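Local coordinates for acyl-coenzyme A thioesterase THEM4 (Rhodococcus sp., PDB 2OV9), which probably hydrolyses medium- and long-chain fatty acyl-CoA thioesters to free fatty acids and coenzyme A, as expected of a hotdog-fold thioesterase, at residues S25-A30 and G93-L98; E74-M79 and T86-V91; L136-V141 and V201-L206. All blocks are in the same frame, centred on the assembly; numbering follows the deposited sequence.

Contact 1: residues S25-A30 and G93-L98; sequences SAVDRA and GPENAL
Asp-28 and Glu-95 bring their carboxyl groups together where the beginning of helix 26-43, part of the N-terminal helical region, meets a type I beta turn from Gly-93 to Asn-96. The site is a worked example of an acid pair in which one member is also held by arginines. Among the charged groups, Asp-28 OD1 lies 2.4 Å from Glu-95 OE2, a spacing at which one of the two acids probably holds a proton. Their carboxyl planes are turned 31° apart. A bend in the glutamate chain at chi2 (101°) swings its head toward the helix, while the other oxygen, OE1, forms salt bridges with Arg-87 and with Arg-46 of the second subunit. These two arginines would be expected to offset part of the charge on Glu-95, while Asp-23 brings a further acid near Asp-28 OD2.

The apolar contacts lie beside this acid pair. Val-27 crosses Glu-95 at about a right angle and presents both methyls to the same methylene: Val-27 CG1 is 3.6 Å from Glu-95 CG, and Val-27 CG2 is 3.7 Å from it. Pro-94 lies alongside Asp-28, its CB 3.7 Å from Asp-28 OD1. Val-27 also packs on Leu-51 of the second subunit.

Backbone polar groups are joined through solvent and within the turn. Water 1 donates to Asp-28 O at 3.1 Å and to Pro-94 O at 2.5 Å, the second leg unusually short, so the bridge between helix and loop is somewhat doubtful; Pro-94 O further accepts from Arg-35. Asn-96 N closes the beta turn on Gly-93 O at 3.0 Å. An Asx turn begins at the same Asn-96: Leu-98 N donates to Asn-96 OD1 over 3.0 Å, the nitrogen tilted 22° from the plane of the amide carbonyl.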
loop_
_atom_site.group_PDB
_atom_site.type_symbol
_atom_site.label_atom_id
_atom_site.label_comp_id
_atom_site.label_asym_id
_atom_site.label_seq_id
_atom_site.Cartn_x
_atom_site.Cartn_y
_atom_site.Cartn_z
ATOM N N SER B 25 22.401 -9.989 0.041
ATOM C CA SER B 25 22.680 -9.140 -1.131
ATOM C C SER B 25 22.524 -7.682 -0.633
ATOM O O SER B 25 21.704 -7.440 0.237
ATOM C CB SER B 25 21.763 -9.523 -2.295
ATOM O OG SER B 25 20.407 -9.505 -1.902
ATOM N N ALA B 26 23.230 -6.683 -1.161
ATOM C CA ALA B 26 23.413 -6.426 -2.573
ATOM C C ALA B 26 22.190 -5.517 -2.810
ATOM O O ALA B 26 22.033 -4.445 -2.200
ATOM N N VAL B 27 21.303 -5.988 -3.663
ATOM C CA VAL B 27 20.085 -5.264 -3.976
ATOM C C VAL B 27 19.169 -5.135 -2.734
ATOM O O VAL B 27 18.506 -4.117 -2.544
ATOM C CB VAL B 27 19.387 -5.922 -5.204
ATOM C CG1 VAL B 27 18.850 -7.325 -4.859
ATOM C CG2 VAL B 27 18.333 -5.024 -5.785
ATOM N N ASP B 28 19.148 -6.151 -1.872
ATOM C CA ASP B 28 18.306 -6.080 -0.683
ATOM C C ASP B 28 18.804 -5.012 0.278
ATOM O O ASP B 28 18.002 -4.349 0.936
ATOM C CB ASP B 28 18.202 -7.445 0.024
ATOM C CG ASP B 28 17.332 -8.449 -0.748
ATOM O OD1 ASP B 28 16.802 -8.105 -1.826
ATOM O OD2 ASP B 28 17.187 -9.591 -0.281
ATOM N N ARG B 29 20.125 -4.841 0.352
ATOM C CA ARG B 29 20.705 -3.817 1.216
ATOM C C ARG B 29 20.343 -2.424 0.692
ATOM O O ARG B 29 20.063 -1.504 1.471
ATOM C CB ARG B 29 22.226 -4.004 1.347
ATOM C CG ARG B 29 22.628 -5.167 2.270
ATOM C CD ARG B 29 24.146 -5.385 2.305
ATOM N NE ARG B 29 24.502 -6.730 2.761
ATOM C CZ ARG B 29 25.750 -7.147 2.985
ATOM N NH1 ARG B 29 26.780 -6.327 2.807
ATOM N NH2 ARG B 29 25.973 -8.388 3.399
ATOM N N ALA B 30 20.321 -2.276 -0.628
ATOM C CA ALA B 30 19.976 -1.011 -1.256
ATOM C C ALA B 30 18.496 -0.696 -1.041
ATOM O O ALA B 30 18.148 0.457 -0.766
ATOM C CB ALA B 30 20.283 -1.066 -2.755
ATOM N N GLY B 93 7.727 -8.078 -0.789
ATOM C CA GLY B 93 8.833 -8.067 -1.753
ATOM C C GLY B 93 10.119 -7.485 -1.191
ATOM O O GLY B 93 10.150 -6.319 -0.838
ATOM N N PRO B 94 11.194 -8.294 -1.113
ATOM C CA PRO B 94 12.456 -7.778 -0.550
ATOM C C PRO B 94 13.056 -6.642 -1.358
ATOM O O PRO B 94 13.717 -5.785 -0.789
ATOM C CB PRO B 94 13.389 -8.987 -0.578
ATOM C CG PRO B 94 12.494 -10.177 -0.695
ATOM C CD PRO B 94 11.302 -9.717 -1.490
ATOM N N GLU B 95 12.822 -6.627 -2.670
ATOM C CA GLU B 95 13.339 -5.565 -3.507
ATOM C C GLU B 95 12.298 -4.482 -3.777
ATOM O O GLU B 95 12.510 -3.592 -4.623
ATOM C CB GLU B 95 13.915 -6.122 -4.821
ATOM C CG GLU B 95 15.265 -6.808 -4.656
ATOM C CD GLU B 95 15.191 -8.337 -4.621
ATOM O OE1 GLU B 95 15.098 -8.967 -5.698
ATOM O OE2 GLU B 95 15.301 -8.925 -3.525
ATOM N N ASN B 96 11.185 -4.547 -3.039
ATOM C CA ASN B 96 10.098 -3.600 -3.218
ATOM C C ASN B 96 10.031 -2.678 -2.009
ATOM O O ASN B 96 9.577 -3.076 -0.954
ATOM C CB ASN B 96 8.778 -4.337 -3.476
ATOM C CG ASN B 96 7.666 -3.402 -3.868
ATOM O OD1 ASN B 96 7.668 -2.218 -3.490
ATOM N ND2 ASN B 96 6.704 -3.915 -4.630
ATOM N N ALA B 97 10.528 -1.446 -2.157
ATOM C CA ALA B 97 10.652 -0.563 -1.007
ATOM C C ALA B 97 9.312 -0.109 -0.429
ATOM O O ALA B 97 9.278 0.419 0.687
ATOM C CB ALA B 97 11.575 0.643 -1.301
ATOM N N LEU B 98 8.219 -0.363 -1.154
ATOM C CA LEU B 98 6.857 -0.163 -0.618
ATOM C C LEU B 98 6.491 -1.182 0.436
ATOM O O LEU B 98 5.624 -0.906 1.271
ATOM C CB LEU B 98 5.790 -0.288 -1.726
ATOM C CG LEU B 98 5.443 1.008 -2.475
ATOM C CD1 LEU B 98 6.639 1.588 -3.094
ATOM C CD2 LEU B 98 4.381 0.726 -3.549
HETATM O O HOH W 1 15.213 -5.643 1.189
#

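Contact 2: residues E74-M79 and T86-V91; sequences ERLIDM and TRHDPV
Thr-86 makes the tight part of this contact: its CG2 lies 3.2 Å from Ile-77 O and 3.5 Å from CB of Met-79, a selenomethionine, the latter closer than usual for two carbons. Thr-86 OG1 sits between the backbone N and the carbonyl carbon (chi1 60°), which puts CG2 beside the backbone N, facing both partners. Next to it, Leu-76 CD2 makes a CH-pi contact over one face of the His-88 ring, 4.1 Å from its centroid. Water 2 lies in the ring plane, 2.8 Å from His-88 ND1, and accepts from Ile-77 N and Arg-87 N, while His-88 NE2 bonds to Gly-124 O of the second subunit.

The outer side is looser: Glu-74 OE1 stays 4.3 Å from Arg-87 NH1, well out of the guanidinium plane, and Arg-87 NE bonds to Ser-20.

Asp-89 OD1 takes the Thr-86 hydroxyl from above the carboxylate plane. An alanine here in place of Thr-86 would probably open a gap beside Met-79 CB and leave Asp-89 OD1 with one hydroxyl partner fewer, that of Thr-92 remaining. Both irregular segments belong to the connection between helix 51-67 and strand 105-106, packed on His-140 of helix 131-148, with an Asx turn at Asp-89.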
loop_
_atom_site.group_PDB
_atom_site.type_symbol
_atom_site.label_atom_id
_atom_site.label_comp_id
_atom_site.label_asym_id
_atom_site.label_seq_id
_atom_site.Cartn_x
_atom_site.Cartn_y
_atom_site.Cartn_z
ATOM N N GLU B 74 14.394 -12.211 -13.978
ATOM C CA GLU B 74 13.752 -13.225 -13.141
ATOM C C GLU B 74 12.269 -13.246 -13.469
ATOM O O GLU B 74 11.671 -12.188 -13.685
ATOM C CB GLU B 74 13.934 -12.896 -11.656
ATOM C CG GLU B 74 15.370 -13.033 -11.140
ATOM C CD GLU B 74 15.493 -12.777 -9.637
ATOM O OE1 GLU B 74 14.456 -12.795 -8.929
ATOM O OE2 GLU B 74 16.636 -12.567 -9.164
ATOM N N ARG B 75 11.680 -14.441 -13.511
ATOM C CA ARG B 75 10.245 -14.572 -13.732
ATOM C C ARG B 75 9.475 -13.966 -12.563
ATOM O O ARG B 75 9.998 -13.832 -11.444
ATOM C CB ARG B 75 9.823 -16.035 -13.956
ATOM C CG ARG B 75 9.848 -16.475 -15.416
ATOM C CD ARG B 75 8.783 -17.531 -15.716
ATOM N NE ARG B 75 8.891 -18.024 -17.093
ATOM C CZ ARG B 75 8.093 -18.937 -17.647
ATOM N NH1 ARG B 75 7.101 -19.481 -16.954
ATOM N NH2 ARG B 75 8.287 -19.308 -18.908
ATOM N N LEU B 76 8.241 -13.561 -12.851
ATOM C CA LEU B 76 7.317 -13.109 -11.824
ATOM C C LEU B 76 6.448 -14.297 -11.473
ATOM O O LEU B 76 5.882 -14.938 -12.358
ATOM C CB LEU B 76 6.450 -11.953 -12.340
ATOM C CG LEU B 76 7.142 -10.651 -12.764
ATOM C CD1 LEU B 76 6.171 -9.737 -13.503
ATOM C CD2 LEU B 76 7.782 -9.929 -11.565
ATOM N N ILE B 77 6.369 -14.601 -10.181
ATOM C CA ILE B 77 5.517 -15.668 -9.688
ATOM C C ILE B 77 4.082 -15.144 -9.655
ATOM O O ILE B 77 3.786 -14.203 -8.912
ATOM C CB ILE B 77 5.922 -16.110 -8.246
ATOM C CG1 ILE B 77 7.451 -16.254 -8.086
ATOM C CG2 ILE B 77 5.175 -17.372 -7.837
ATOM C CD1 ILE B 77 8.048 -17.607 -8.491
ATOM N N ASP B 78 3.201 -15.730 -10.468
ATOM C CA ASP B 78 1.769 -15.458 -10.329
ATOM C C ASP B 78 1.193 -16.396 -9.278
ATOM O O ASP B 78 0.784 -17.526 -9.585
ATOM C CB ASP B 78 1.003 -15.591 -11.655
ATOM C CG ASP B 78 -0.426 -15.014 -11.576
ATOM O OD1 ASP B 78 -0.834 -14.545 -10.484
ATOM O OD2 ASP B 78 -1.141 -15.024 -12.613
HETATM N N MSE B 79 1.182 -15.910 -8.037
HETATM C CA MSE B 79 0.620 -16.616 -6.888
HETATM C C MSE B 79 -0.854 -16.941 -7.076
HETATM O O MSE B 79 -1.321 -18.007 -6.677
HETATM C CB MSE B 79 0.780 -15.749 -5.633
HETATM C CG MSE B 79 0.363 -16.427 -4.340
HETATM SE SE MSE B 79 0.852 -15.371 -2.781
HETATM C CE MSE B 79 -0.336 -13.840 -3.038
ATOM N N THR B 86 4.498 -14.953 -4.330
ATOM C CA THR B 86 5.147 -13.844 -5.061
ATOM C C THR B 86 6.354 -13.294 -4.313
ATOM O O THR B 86 6.449 -13.436 -3.087
ATOM C CB THR B 86 4.195 -12.657 -5.261
ATOM O OG1 THR B 86 3.778 -12.177 -3.977
ATOM C CG2 THR B 86 2.968 -13.065 -6.062
ATOM N N ARG B 87 7.247 -12.632 -5.046
ATOM C CA ARG B 87 8.464 -12.067 -4.472
ATOM C C ARG B 87 8.683 -10.561 -4.804
ATOM O O ARG B 87 9.713 -9.980 -4.459
ATOM C CB ARG B 87 9.637 -12.874 -5.012
ATOM C CG ARG B 87 10.700 -13.113 -3.994
ATOM C CD ARG B 87 11.928 -13.676 -4.654
ATOM N NE ARG B 87 13.123 -13.486 -3.834
ATOM C CZ ARG B 87 13.980 -12.481 -3.986
ATOM N NH1 ARG B 87 13.761 -11.557 -4.917
ATOM N NH2 ARG B 87 15.044 -12.400 -3.200
ATOM N N HIS B 88 7.729 -9.958 -5.509
ATOM C CA HIS B 88 7.892 -8.623 -6.088
ATOM C C HIS B 88 6.802 -7.685 -5.603
ATOM O O HIS B 88 6.713 -6.532 -6.050
ATOM C CB HIS B 88 7.730 -8.727 -7.596
ATOM C CG HIS B 88 6.372 -9.208 -8.011
ATOM N ND1 HIS B 88 6.096 -10.540 -8.241
ATOM C CD2 HIS B 88 5.207 -8.541 -8.211
ATOM C CE1 HIS B 88 4.824 -10.672 -8.578
ATOM N NE2 HIS B 88 4.262 -9.476 -8.569
ATOM N N ASP B 89 5.952 -8.211 -4.730
ATOM C CA ASP B 89 4.724 -7.561 -4.326
ATOM C C ASP B 89 4.984 -6.450 -3.289
ATOM O O ASP B 89 6.027 -6.456 -2.633
ATOM C CB ASP B 89 3.803 -8.632 -3.757
ATOM C CG ASP B 89 4.336 -9.199 -2.488
ATOM O OD1 ASP B 89 5.134 -10.151 -2.532
ATOM O OD2 ASP B 89 3.976 -8.665 -1.432
ATOM N N PRO B 90 4.060 -5.469 -3.171
ATOM C CA PRO B 90 4.226 -4.407 -2.178
ATOM C C PRO B 90 3.961 -4.743 -0.714
ATOM O O PRO B 90 3.893 -3.828 0.104
ATOM C CB PRO B 90 3.264 -3.309 -2.666
ATOM C CG PRO B 90 2.199 -4.047 -3.430
ATOM C CD PRO B 90 2.884 -5.245 -4.044
ATOM N N VAL B 91 3.818 -6.019 -0.371
ATOM C CA VAL B 91 3.636 -6.409 1.039
ATOM C C VAL B 91 4.864 -7.132 1.562
ATOM O O VAL B 91 5.331 -6.849 2.668
ATOM C CB VAL B 91 2.371 -7.316 1.232
ATOM C CG1 VAL B 91 2.197 -7.723 2.709
ATOM C CG2 VAL B 91 1.109 -6.604 0.713
HETATM O O HOH W 2 7.543 -12.899 -7.825
#

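Contact 3: residues L136-V141 and V201-L206; sequences LLLDHV and VSVEGL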
loop_
_atom_site.group_PDB
_atom_site.type_symbol
_atom_site.label_atom_id
_atom_site.label_comp_id
_atom_site.label_asym_id
_atom_site.label_seq_id
_atom_site.Cartn_x
_atom_site.Cartn_y
_atom_site.Cartn_z
ATOM N N LEU B 136 -4.705 -3.831 2.524
ATOM C CA LEU B 136 -3.686 -4.324 1.580
ATOM C C LEU B 136 -2.961 -5.521 2.186
ATOM O O LEU B 136 -2.782 -6.554 1.522
ATOM C CB LEU B 136 -2.673 -3.225 1.209
ATOM C CG LEU B 136 -1.289 -3.607 0.656
ATOM C CD1 LEU B 136 -1.311 -4.228 -0.769
ATOM C CD2 LEU B 136 -0.410 -2.380 0.606
ATOM N N LEU B 137 -2.519 -5.387 3.436
ATOM C CA LEU B 137 -1.761 -6.469 4.082
ATOM C C LEU B 137 -2.617 -7.722 4.168
ATOM O O LEU B 137 -2.157 -8.817 3.820
ATOM C CB LEU B 137 -1.279 -6.081 5.504
ATOM C CG LEU B 137 -0.400 -4.834 5.666
ATOM C CD1 LEU B 137 0.221 -4.738 7.075
ATOM C CD2 LEU B 137 0.657 -4.820 4.618
ATOM N N LEU B 138 -3.862 -7.556 4.609
ATOM C CA LEU B 138 -4.781 -8.709 4.807
ATOM C C LEU B 138 -5.113 -9.381 3.468
ATOM O O LEU B 138 -5.130 -10.604 3.367
ATOM C CB LEU B 138 -6.066 -8.304 5.564
ATOM C CG LEU B 138 -5.856 -8.183 7.092
ATOM C CD1 LEU B 138 -7.041 -7.527 7.748
ATOM C CD2 LEU B 138 -5.632 -9.540 7.712
ATOM N N ASP B 139 -5.366 -8.580 2.439
ATOM C CA ASP B 139 -5.588 -9.146 1.118
ATOM C C ASP B 139 -4.440 -10.108 0.744
ATOM O O ASP B 139 -4.670 -11.286 0.405
ATOM C CB ASP B 139 -5.716 -8.025 0.081
ATOM C CG ASP B 139 -5.904 -8.555 -1.321
ATOM O OD1 ASP B 139 -7.027 -8.938 -1.663
ATOM O OD2 ASP B 139 -4.929 -8.608 -2.085
ATOM N N HIS B 140 -3.208 -9.604 0.802
ATOM C CA HIS B 140 -2.044 -10.418 0.495
ATOM C C HIS B 140 -1.896 -11.670 1.350
ATOM O O HIS B 140 -1.616 -12.751 0.832
ATOM C CB HIS B 140 -0.741 -9.625 0.611
ATOM C CG HIS B 140 0.397 -10.314 -0.064
ATOM N ND1 HIS B 140 0.548 -10.308 -1.434
ATOM C CD2 HIS B 140 1.369 -11.122 0.422
ATOM C CE1 HIS B 140 1.593 -11.047 -1.764
ATOM N NE2 HIS B 140 2.121 -11.538 -0.655
ATOM N N VAL B 141 -2.033 -11.522 2.665
ATOM C CA VAL B 141 -2.011 -12.685 3.547
ATOM C C VAL B 141 -3.004 -13.775 3.143
ATOM O O VAL B 141 -2.668 -14.965 3.223
ATOM C CB VAL B 141 -2.230 -12.281 5.027
ATOM C CG1 VAL B 141 -2.218 -13.510 5.911
ATOM C CG2 VAL B 141 -1.095 -11.367 5.440
ATOM N N VAL B 201 -8.330 -5.550 12.969
ATOM C CA VAL B 201 -9.000 -5.643 11.671
ATOM C C VAL B 201 -9.209 -7.107 11.344
ATOM O O VAL B 201 -8.367 -7.958 11.653
ATOM C CB VAL B 201 -8.145 -5.042 10.539
ATOM C CG1 VAL B 201 -8.989 -4.901 9.214
ATOM C CG2 VAL B 201 -7.629 -3.690 10.950
ATOM N N SER B 202 -10.320 -7.425 10.684
ATOM C CA SER B 202 -10.534 -8.783 10.251
ATOM C C SER B 202 -11.010 -8.719 8.810
ATOM O O SER B 202 -11.460 -7.691 8.356
ATOM C CB SER B 202 -11.557 -9.490 11.161
ATOM O OG SER B 202 -12.857 -8.900 11.089
ATOM N N VAL B 203 -10.883 -9.825 8.104
ATOM C CA VAL B 203 -11.292 -9.895 6.711
ATOM C C VAL B 203 -11.854 -11.264 6.370
ATOM O O VAL B 203 -11.478 -12.275 6.985
ATOM C CB VAL B 203 -10.114 -9.558 5.760
ATOM C CG1 VAL B 203 -8.997 -10.605 5.872
ATOM C CG2 VAL B 203 -10.612 -9.422 4.293
ATOM N N GLU B 204 -12.821 -11.247 5.455
ATOM C CA GLU B 204 -13.306 -12.427 4.735
ATOM C C GLU B 204 -13.130 -12.163 3.236
ATOM O O GLU B 204 -13.681 -11.166 2.724
ATOM C CB GLU B 204 -14.801 -12.656 5.001
ATOM C CG GLU B 204 -15.172 -13.272 6.351
ATOM C CD GLU B 204 -16.687 -13.398 6.571
ATOM O OE1 GLU B 204 -17.465 -13.412 5.582
ATOM O OE2 GLU B 204 -17.106 -13.485 7.750
ATOM N N GLY B 205 -12.404 -13.035 2.538
ATOM C CA GLY B 205 -12.252 -12.917 1.074
ATOM C C GLY B 205 -12.811 -14.117 0.336
ATOM O O GLY B 205 -12.797 -15.248 0.839
ATOM N N LEU B 206 -13.312 -13.849 -0.862
ATOM C CA LEU B 206 -13.840 -14.868 -1.744
ATOM C C LEU B 206 -12.949 -14.900 -2.963
ATOM O O LEU B 206 -12.572 -13.850 -3.504
ATOM C CB LEU B 206 -15.285 -14.552 -2.139
ATOM C CG LEU B 206 -16.314 -14.439 -1.003
ATOM C CD1 LEU B 206 -17.664 -13.947 -1.533
ATOM C CD2 LEU B 206 -16.482 -15.776 -0.251
#
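Leu-138 is the residue through which helix 136-141 meets strand 201-206, set between two valines that lie two positions apart on the strand. Its CD1 touches Val-201 CG1 at 3.6 Å, and the two side chains approach at a slant. Farther along the strand, Val-203 CG1 comes within 3.7 Å of Leu-138 CB and 4.0 Å of Leu-138 CD2, the two side chains sliding past each other in opposite directions. CD1 thus serves Val-201 and brushes the beta carbon of Val-203, while CB and CD2 meet Val-203 CG1. The first shell is wholly apolar, with no hydrogen bond between the segments.

Torsions set up this arrangement. In Leu-138, CG is anti to the carbonyl carbon (chi1 -79°), and the branch beyond it spreads over the strand. In Val-203, CG1 sits between the backbone N and the carbonyl carbon (chi1 65°), which places that methyl against the leucine. Both valines direct their beta carbons toward the helix. Ser-202, between them, directs its own away, and its OG bonds to His-163.

Farther out, the two backbones hold the side chains at a spacing suited to a layer of aliphatic groups: the short helix and strand axes approach to 9.1 Å and cross at -45°. This is the helix-on-sheet packing of the hotdog fold, in which a long central helix lies against a curved antiparallel sheet. Strand 199-208 runs between strands 185-194 and 154-162, with Val-201 and Val-203 bonded through their backbones to Ile-192 and Gly-190 of the former, and Ser-202 to Arg-161 of the latter. Leu-138 also packs on Ile-192, while Leu-142, one turn farther along helix 131-148, continues the contact with Val-203.

Overall arrangement
Contact 3 is the buried core of the three, an apolar helix-to-sheet interface within the hotdog domain, whereas contacts 1 and 2 are partly buried and mix polar, charged and apolar groups with bridging water. Contact 2 is nested along the chain inside the loop closed by contact 1, and both draw on the loop between helix 51-67 and strand 105-106. They meet where Arg-87 joins Glu-95, and through a probable hydrogen bond from Asn-96 ND2 to His-88 O. Contact 2 reaches contact 3 through His-140, which packs on Thr-86, Met-79, Asp-89 and Val-91. Contacts 1 and 3 do not touch, their centres about 24 Å apart. All three adjoin the second subunit.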